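Local coordinates for protein TatD-related deoxyribonuclease (Thermotoga maritima, PDB 1J6O) that probably acts as a metal-dependent DNA nuclease of the TatD family, hydrolysing ester bonds on a TIM-barrel scaffold, at residues F166-I177 / V200-Y208. Residues are numbered along the deposited sequence; the frame is centred on the assembly and turned at random.
Sequences FSSDYEWAKKFI and VVKRVGLEY
Arg-203 lays its guanidinium over one face of the Tyr-170 ring. CZ of Arg-203 stands 3.9 Å from the ring centroid, 29° off the normal, a cation-pi geometry. Bends at chi2 and chi3 fold the arginine back over the ring, and its CB lies 3.4 Å from Tyr-170 CD1. At the ring edge, near its plane, Val-204 CG2 lies 3.8 Å from Tyr-170 CE1. With an alanine in place of Tyr-170, the Arg-203 guanidinium would probably lose the face it lies over and Val-204 CG2 its ring edge.

Further along, Ile-177 places CG2 centrally over the Tyr-208 ring, 3.5 Å from its centroid and 10° off the normal, a CH-pi contact. Its other branch meets Val-204 tip to tip, the 3.3 Å between Ile-177 CD1 and Val-204 CG1 marking tight packing. Ala-173 CB packs against both Val-200 CG1 and Val-204 CG2, 4.1 Å from each, and Val-200 CG2 touches Tyr-170 N.

Behind these, Asp-169 caps helix 170-179, its OD1 accepting a weak hydrogen bond from Trp-172 N (3.3 Å). That helix and helix 195-204 are neighbours in the helical layer surrounding the TIM-barrel strands; Ala-173 and Ile-177 also rest on Leu-183 of strand 181-185.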
ATOM      1  N   PHE A 166      -5.308  -5.196   3.623  1.00 13.24           N
ATOM      2  CA  PHE A 166      -5.534  -5.922   4.876  1.00 16.99           C
ATOM      3  C   PHE A 166      -6.561  -7.030   4.645  1.00 16.19           C
ATOM      4  O   PHE A 166      -7.675  -6.769   4.188  1.00 16.64           O
ATOM      5  CB  PHE A 166      -6.036  -4.987   5.978  1.00 15.11           C
ATOM      6  CG  PHE A 166      -6.268  -5.690   7.273  1.00 18.45           C
ATOM      7  CD1 PHE A 166      -5.194  -6.063   8.068  1.00 19.30           C
ATOM      8  CD2 PHE A 166      -7.552  -6.031   7.672  1.00 18.97           C
ATOM      9  CE1 PHE A 166      -5.394  -6.771   9.253  1.00 21.13           C
ATOM     10  CE2 PHE A 166      -7.754  -6.745   8.859  1.00 19.41           C
ATOM     11  CZ  PHE A 166      -6.676  -7.107   9.638  1.00 20.17           C
ATOM     12  N   SER A 167      -6.186  -8.250   5.004  1.00 19.28           N
ATOM     13  CA  SER A 167      -7.067  -9.385   4.809  1.00 21.04           C
ATOM     14  C   SER A 167      -7.320 -10.313   5.987  1.00 22.09           C
ATOM     15  O   SER A 167      -7.563 -11.510   5.787  1.00 24.15           O
ATOM     16  CB  SER A 167      -6.533 -10.213   3.640  1.00 21.31           C
ATOM     17  OG  SER A 167      -5.180 -10.600   3.884  1.00 23.90           O
ATOM     18  N   SER A 168      -7.237  -9.802   7.207  1.00 22.86           N
ATOM     19  CA  SER A 168      -7.490 -10.666   8.351  1.00 21.65           C
ATOM     20  C   SER A 168      -8.774 -10.216   9.045  1.00 22.13           C
ATOM     21  O   SER A 168      -9.596  -9.504   8.455  1.00 21.02           O
ATOM     22  CB  SER A 168      -6.318 -10.644   9.324  1.00 21.66           C
ATOM     23  OG  SER A 168      -6.400 -11.779  10.174  1.00 21.29           O
ATOM     24  N   ASP A 169      -8.970 -10.630  10.291  1.00 22.45           N
ATOM     25  CA  ASP A 169     -10.188 -10.233  10.999  1.00 21.63           C
ATOM     26  C   ASP A 169      -9.964  -9.075  11.947  1.00 21.00           C
ATOM     27  O   ASP A 169      -8.864  -8.540  12.038  1.00 20.25           O
ATOM     28  CB  ASP A 169     -10.780 -11.437  11.748  1.00 23.06           C
ATOM     29  CG  ASP A 169      -9.813 -12.042  12.762  1.00 24.96           C
ATOM     30  OD1 ASP A 169      -8.683 -11.525  12.944  1.00 21.89           O
ATOM     31  OD2 ASP A 169     -10.201 -13.052  13.387  1.00 26.69           O
ATOM     32  N   TYR A 170     -11.012  -8.682  12.660  1.00 20.98           N
ATOM     33  CA  TYR A 170     -10.891  -7.575  13.595  1.00 21.35           C
ATOM     34  C   TYR A 170      -9.797  -7.736  14.643  1.00 20.92           C
ATOM     35  O   TYR A 170      -9.053  -6.800  14.918  1.00 21.70           O
ATOM     36  CB  TYR A 170     -12.223  -7.317  14.321  1.00 23.47           C
ATOM     37  CG  TYR A 170     -12.140  -6.093  15.213  1.00 25.80           C
ATOM     38  CD1 TYR A 170     -11.892  -4.831  14.667  1.00 26.63           C
ATOM     39  CD2 TYR A 170     -12.250  -6.199  16.599  1.00 26.61           C
ATOM     40  CE1 TYR A 170     -11.753  -3.704  15.474  1.00 28.75           C
ATOM     41  CE2 TYR A 170     -12.110  -5.078  17.421  1.00 29.00           C
ATOM     42  CZ  TYR A 170     -11.861  -3.832  16.853  1.00 29.27           C
ATOM     43  OH  TYR A 170     -11.717  -2.721  17.659  1.00 30.93           O
ATOM     44  N   GLU A 171      -9.688  -8.916  15.245  1.00 20.97           N
ATOM     45  CA  GLU A 171      -8.659  -9.102  16.260  1.00 19.68           C
ATOM     46  C   GLU A 171      -7.261  -8.760  15.751  1.00 17.41           C
ATOM     47  O   GLU A 171      -6.497  -8.069  16.438  1.00 17.28           O
ATOM     48  CB  GLU A 171      -8.691 -10.526  16.828  1.00 21.35           C
ATOM     49  CG  GLU A 171      -7.571 -10.764  17.844  1.00 25.41           C
ATOM     50  CD  GLU A 171      -7.624 -12.136  18.508  1.00 27.70           C
ATOM     51  OE1 GLU A 171      -8.699 -12.771  18.477  1.00 27.85           O
ATOM     52  OE2 GLU A 171      -6.586 -12.577  19.070  1.00 30.61           O
ATOM     53  N   TRP A 172      -6.927  -9.225  14.552  1.00 17.96           N
ATOM     54  CA  TRP A 172      -5.603  -8.943  13.982  1.00 16.95           C
ATOM     55  C   TRP A 172      -5.513  -7.465  13.593  1.00 16.74           C
ATOM     56  O   TRP A 172      -4.465  -6.823  13.726  1.00 14.94           O
ATOM     57  CB  TRP A 172      -5.349  -9.838  12.764  1.00 17.03           C
ATOM     58  CG  TRP A 172      -4.682 -11.123  13.158  1.00 16.48           C
ATOM     59  CD1 TRP A 172      -5.089 -12.391  12.868  1.00 17.01           C
ATOM     60  CD2 TRP A 172      -3.514 -11.245  13.967  1.00 14.91           C
ATOM     61  NE1 TRP A 172      -4.238 -13.305  13.459  1.00 17.72           N
ATOM     62  CE2 TRP A 172      -3.260 -12.623  14.135  1.00 16.78           C
ATOM     63  CE3 TRP A 172      -2.647 -10.316  14.565  1.00 17.61           C
ATOM     64  CZ2 TRP A 172      -2.183 -13.099  14.885  1.00 17.69           C
ATOM     65  CZ3 TRP A 172      -1.579 -10.784  15.307  1.00 18.53           C
ATOM     66  CH2 TRP A 172      -1.354 -12.169  15.458  1.00 18.40           C
ATOM     67  N   ALA A 173      -6.625  -6.923  13.122  1.00 16.80           N
ATOM     68  CA  ALA A 173      -6.645  -5.516  12.724  1.00 15.54           C
ATOM     69  C   ALA A 173      -6.265  -4.675  13.928  1.00 16.26           C
ATOM     70  O   ALA A 173      -5.413  -3.778  13.853  1.00 15.06           O
ATOM     71  CB  ALA A 173      -8.055  -5.144  12.227  1.00 17.51           C
ATOM     72  N   LYS A 174      -6.900  -4.970  15.061  1.00 15.81           N
ATOM     73  CA  LYS A 174      -6.620  -4.234  16.276  1.00 16.70           C
ATOM     74  C   LYS A 174      -5.161  -4.377  16.696  1.00 15.90           C
ATOM     75  O   LYS A 174      -4.531  -3.413  17.120  1.00 14.73           O
ATOM     76  CB  LYS A 174      -7.554  -4.700  17.400  1.00 21.39           C
ATOM     77  CG  LYS A 174      -7.346  -3.945  18.698  1.00 25.94           C
ATOM     78  CD  LYS A 174      -8.642  -3.870  19.492  1.00 30.47           C
ATOM     79  CE  LYS A 174      -8.350  -3.414  20.904  1.00 32.56           C
ATOM     80  NZ  LYS A 174      -7.301  -4.319  21.465  1.00 34.13           N
ATOM     81  N   LYS A 175      -4.610  -5.576  16.564  1.00 16.27           N
ATOM     82  CA  LYS A 175      -3.219  -5.785  16.946  1.00 17.16           C
ATOM     83  C   LYS A 175      -2.268  -4.908  16.140  1.00 17.60           C
ATOM     84  O   LYS A 175      -1.324  -4.344  16.688  1.00 17.06           O
ATOM     85  CB  LYS A 175      -2.828  -7.255  16.756  1.00 20.86           C
ATOM     86  CG  LYS A 175      -3.579  -8.235  17.662  1.00 25.22           C
ATOM     87  CD  LYS A 175      -3.055  -8.249  19.096  1.00 27.27           C
ATOM     88  CE  LYS A 175      -1.693  -8.924  19.214  1.00 28.72           C
ATOM     89  NZ  LYS A 175      -1.379  -9.283  20.646  1.00 28.30           N
ATOM     90  N   PHE A 176      -2.517  -4.797  14.839  1.00 15.68           N
ATOM     91  CA  PHE A 176      -1.650  -3.980  13.998  1.00 15.90           C
ATOM     92  C   PHE A 176      -1.907  -2.499  14.212  1.00 15.04           C
ATOM     93  O   PHE A 176      -0.972  -1.686  14.232  1.00 14.93           O
ATOM     94  CB  PHE A 176      -1.827  -4.392  12.540  1.00 15.28           C
ATOM     95  CG  PHE A 176      -1.026  -5.605  12.179  1.00 16.41           C
ATOM     96  CD1 PHE A 176       0.313  -5.476  11.812  1.00 15.01           C
ATOM     97  CD2 PHE A 176      -1.589  -6.880  12.253  1.00 15.03           C
ATOM     98  CE1 PHE A 176       1.089  -6.614  11.518  1.00 17.01           C
ATOM     99  CE2 PHE A 176      -0.826  -8.023  11.964  1.00 18.86           C
ATOM    100  CZ  PHE A 176       0.525  -7.882  11.594  1.00 17.22           C
ATOM    101  N   ILE A 177      -3.171  -2.143  14.386  1.00 14.00           N
ATOM    102  CA  ILE A 177      -3.489  -0.738  14.618  1.00 15.27           C
ATOM    103  C   ILE A 177      -2.780  -0.332  15.917  1.00 17.61           C
ATOM    104  O   ILE A 177      -2.180   0.750  16.011  1.00 16.74           O
ATOM    105  CB  ILE A 177      -4.994  -0.541  14.770  1.00 16.02           C
ATOM    106  CG1 ILE A 177      -5.647  -0.625  13.388  1.00 13.82           C
ATOM    107  CG2 ILE A 177      -5.297   0.784  15.485  1.00 15.21           C
ATOM    108  CD1 ILE A 177      -7.121  -0.509  13.447  1.00 17.11           C
ATOM    109  N   VAL A 200     -15.053  -5.707   9.391  1.00 20.50           N
ATOM    110  CA  VAL A 200     -13.794  -5.197   9.956  1.00 19.80           C
ATOM    111  C   VAL A 200     -13.736  -3.677   9.791  1.00 19.36           C
ATOM    112  O   VAL A 200     -13.383  -2.933  10.713  1.00 20.77           O
ATOM    113  CB  VAL A 200     -12.561  -5.793   9.242  1.00 20.35           C
ATOM    114  CG1 VAL A 200     -11.306  -5.091   9.724  1.00 22.41           C
ATOM    115  CG2 VAL A 200     -12.459  -7.287   9.524  1.00 20.18           C
ATOM    116  N   VAL A 201     -14.059  -3.214   8.595  1.00 18.78           N
ATOM    117  CA  VAL A 201     -14.048  -1.788   8.335  1.00 18.94           C
ATOM    118  C   VAL A 201     -15.031  -1.104   9.292  1.00 20.22           C
ATOM    119  O   VAL A 201     -14.758  -0.025   9.824  1.00 19.92           O
ATOM    120  CB  VAL A 201     -14.475  -1.483   6.877  1.00 18.16           C
ATOM    121  CG1 VAL A 201     -14.765  -0.015   6.729  1.00 17.35           C
ATOM    122  CG2 VAL A 201     -13.351  -1.870   5.922  1.00 17.89           C
ATOM    123  N   LYS A 202     -16.171  -1.752   9.512  1.00 22.43           N
ATOM    124  CA  LYS A 202     -17.192  -1.206  10.400  1.00 24.29           C
ATOM    125  C   LYS A 202     -16.688  -1.025  11.840  1.00 23.80           C
ATOM    126  O   LYS A 202     -16.968  -0.008  12.486  1.00 23.81           O
ATOM    127  CB  LYS A 202     -18.430  -2.113  10.373  1.00 24.87           C
ATOM    128  CG  LYS A 202     -19.709  -1.470  10.921  1.00 27.29           C
ATOM    129  CD  LYS A 202     -20.939  -2.286  10.503  1.00 28.94           C
ATOM    130  CE  LYS A 202     -22.235  -1.756  11.139  1.00 29.85           C
ATOM    131  NZ  LYS A 202     -23.450  -2.539  10.695  1.00 29.07           N
ATOM    132  N   ARG A 203     -15.937  -2.008  12.322  1.00 24.07           N
ATOM    133  CA  ARG A 203     -15.382  -1.994  13.680  1.00 25.08           C
ATOM    134  C   ARG A 203     -14.200  -1.065  13.864  1.00 24.07           C
ATOM    135  O   ARG A 203     -14.047  -0.433  14.914  1.00 22.83           O
ATOM    136  CB  ARG A 203     -14.904  -3.396  14.083  1.00 26.65           C
ATOM    137  CG  ARG A 203     -15.935  -4.519  13.990  1.00 31.24           C
ATOM    138  CD  ARG A 203     -16.915  -4.499  15.147  1.00 34.67           C
ATOM    139  NE  ARG A 203     -16.273  -4.794  16.433  1.00 37.72           N
ATOM    140  CZ  ARG A 203     -15.739  -5.970  16.759  1.00 39.54           C
ATOM    141  NH1 ARG A 203     -15.753  -6.982  15.899  1.00 40.39           N
ATOM    142  NH2 ARG A 203     -15.201  -6.144  17.960  1.00 40.28           N
ATOM    143  N   VAL A 204     -13.350  -0.984  12.848  1.00 22.80           N
ATOM    144  CA  VAL A 204     -12.169  -0.137  12.927  1.00 20.58           C
ATOM    145  C   VAL A 204     -12.412   1.359  12.745  1.00 19.89           C
ATOM    146  O   VAL A 204     -11.814   2.179  13.440  1.00 18.93           O
ATOM    147  CB  VAL A 204     -11.113  -0.614  11.908  1.00 21.88           C
ATOM    148  CG1 VAL A 204      -9.932   0.327  11.901  1.00 20.99           C
ATOM    149  CG2 VAL A 204     -10.660  -2.037  12.280  1.00 21.47           C
ATOM    150  N   GLY A 205     -13.264   1.722  11.796  1.00 19.46           N
ATOM    151  CA  GLY A 205     -13.520   3.130  11.604  1.00 18.00           C
ATOM    152  C   GLY A 205     -12.512   3.848  10.727  1.00 17.60           C
ATOM    153  O   GLY A 205     -11.456   3.310  10.388  1.00 17.87           O
ATOM    154  N   LEU A 206     -12.830   5.096  10.407  1.00 16.90           N
ATOM    155  CA  LEU A 206     -11.986   5.917   9.562  1.00 15.42           C
ATOM    156  C   LEU A 206     -10.632   6.387  10.063  1.00 16.02           C
ATOM    157  O   LEU A 206      -9.783   6.754   9.265  1.00 13.57           O
ATOM    158  CB  LEU A 206     -12.777   7.134   9.080  1.00 15.92           C
ATOM    159  CG  LEU A 206     -13.968   6.858   8.144  1.00 16.91           C
ATOM    160  CD1 LEU A 206     -14.609   8.189   7.774  1.00 17.08           C
ATOM    161  CD2 LEU A 206     -13.513   6.161   6.861  1.00 17.35           C
ATOM    162  N   GLU A 207     -10.405   6.381  11.370  1.00 15.54           N
ATOM    163  CA  GLU A 207      -9.127   6.839  11.880  1.00 15.79           C
ATOM    164  C   GLU A 207      -7.964   5.905  11.535  1.00 14.41           C
ATOM    165  O   GLU A 207      -6.801   6.313  11.558  1.00 11.53           O
ATOM    166  CB  GLU A 207      -9.211   6.977  13.406  1.00 19.08           C
ATOM    167  CG  GLU A 207      -8.049   7.704  14.032  1.00 23.82           C
ATOM    168  CD  GLU A 207      -8.114   7.721  15.556  1.00 27.64           C
ATOM    169  OE1 GLU A 207      -9.232   7.842  16.109  1.00 29.23           O
ATOM    170  OE2 GLU A 207      -7.039   7.626  16.193  1.00 29.62           O
ATOM    171  N   TYR A 208      -8.271   4.673  11.160  1.00 11.15           N
ATOM    172  CA  TYR A 208      -7.199   3.730  10.852  1.00 11.33           C
ATOM    173  C   TYR A 208      -7.128   3.135   9.462  1.00 10.21           C
ATOM    174  O   TYR A 208      -6.489   2.114   9.270  1.00 11.38           O
ATOM    175  CB  TYR A 208      -7.264   2.592  11.867  1.00 13.97           C
ATOM    176  CG  TYR A 208      -7.194   3.107  13.280  1.00 16.24           C
ATOM    177  CD1 TYR A 208      -6.063   3.789  13.722  1.00 17.20           C
ATOM    178  CD2 TYR A 208      -8.277   2.983  14.148  1.00 17.47           C
ATOM    179  CE1 TYR A 208      -6.005   4.355  14.997  1.00 21.33           C
ATOM    180  CE2 TYR A 208      -8.229   3.550  15.442  1.00 20.86           C
ATOM    181  CZ  TYR A 208      -7.088   4.233  15.843  1.00 20.63           C
ATOM    182  OH  TYR A 208      -7.000   4.817  17.085  1.00 26.01           O
TER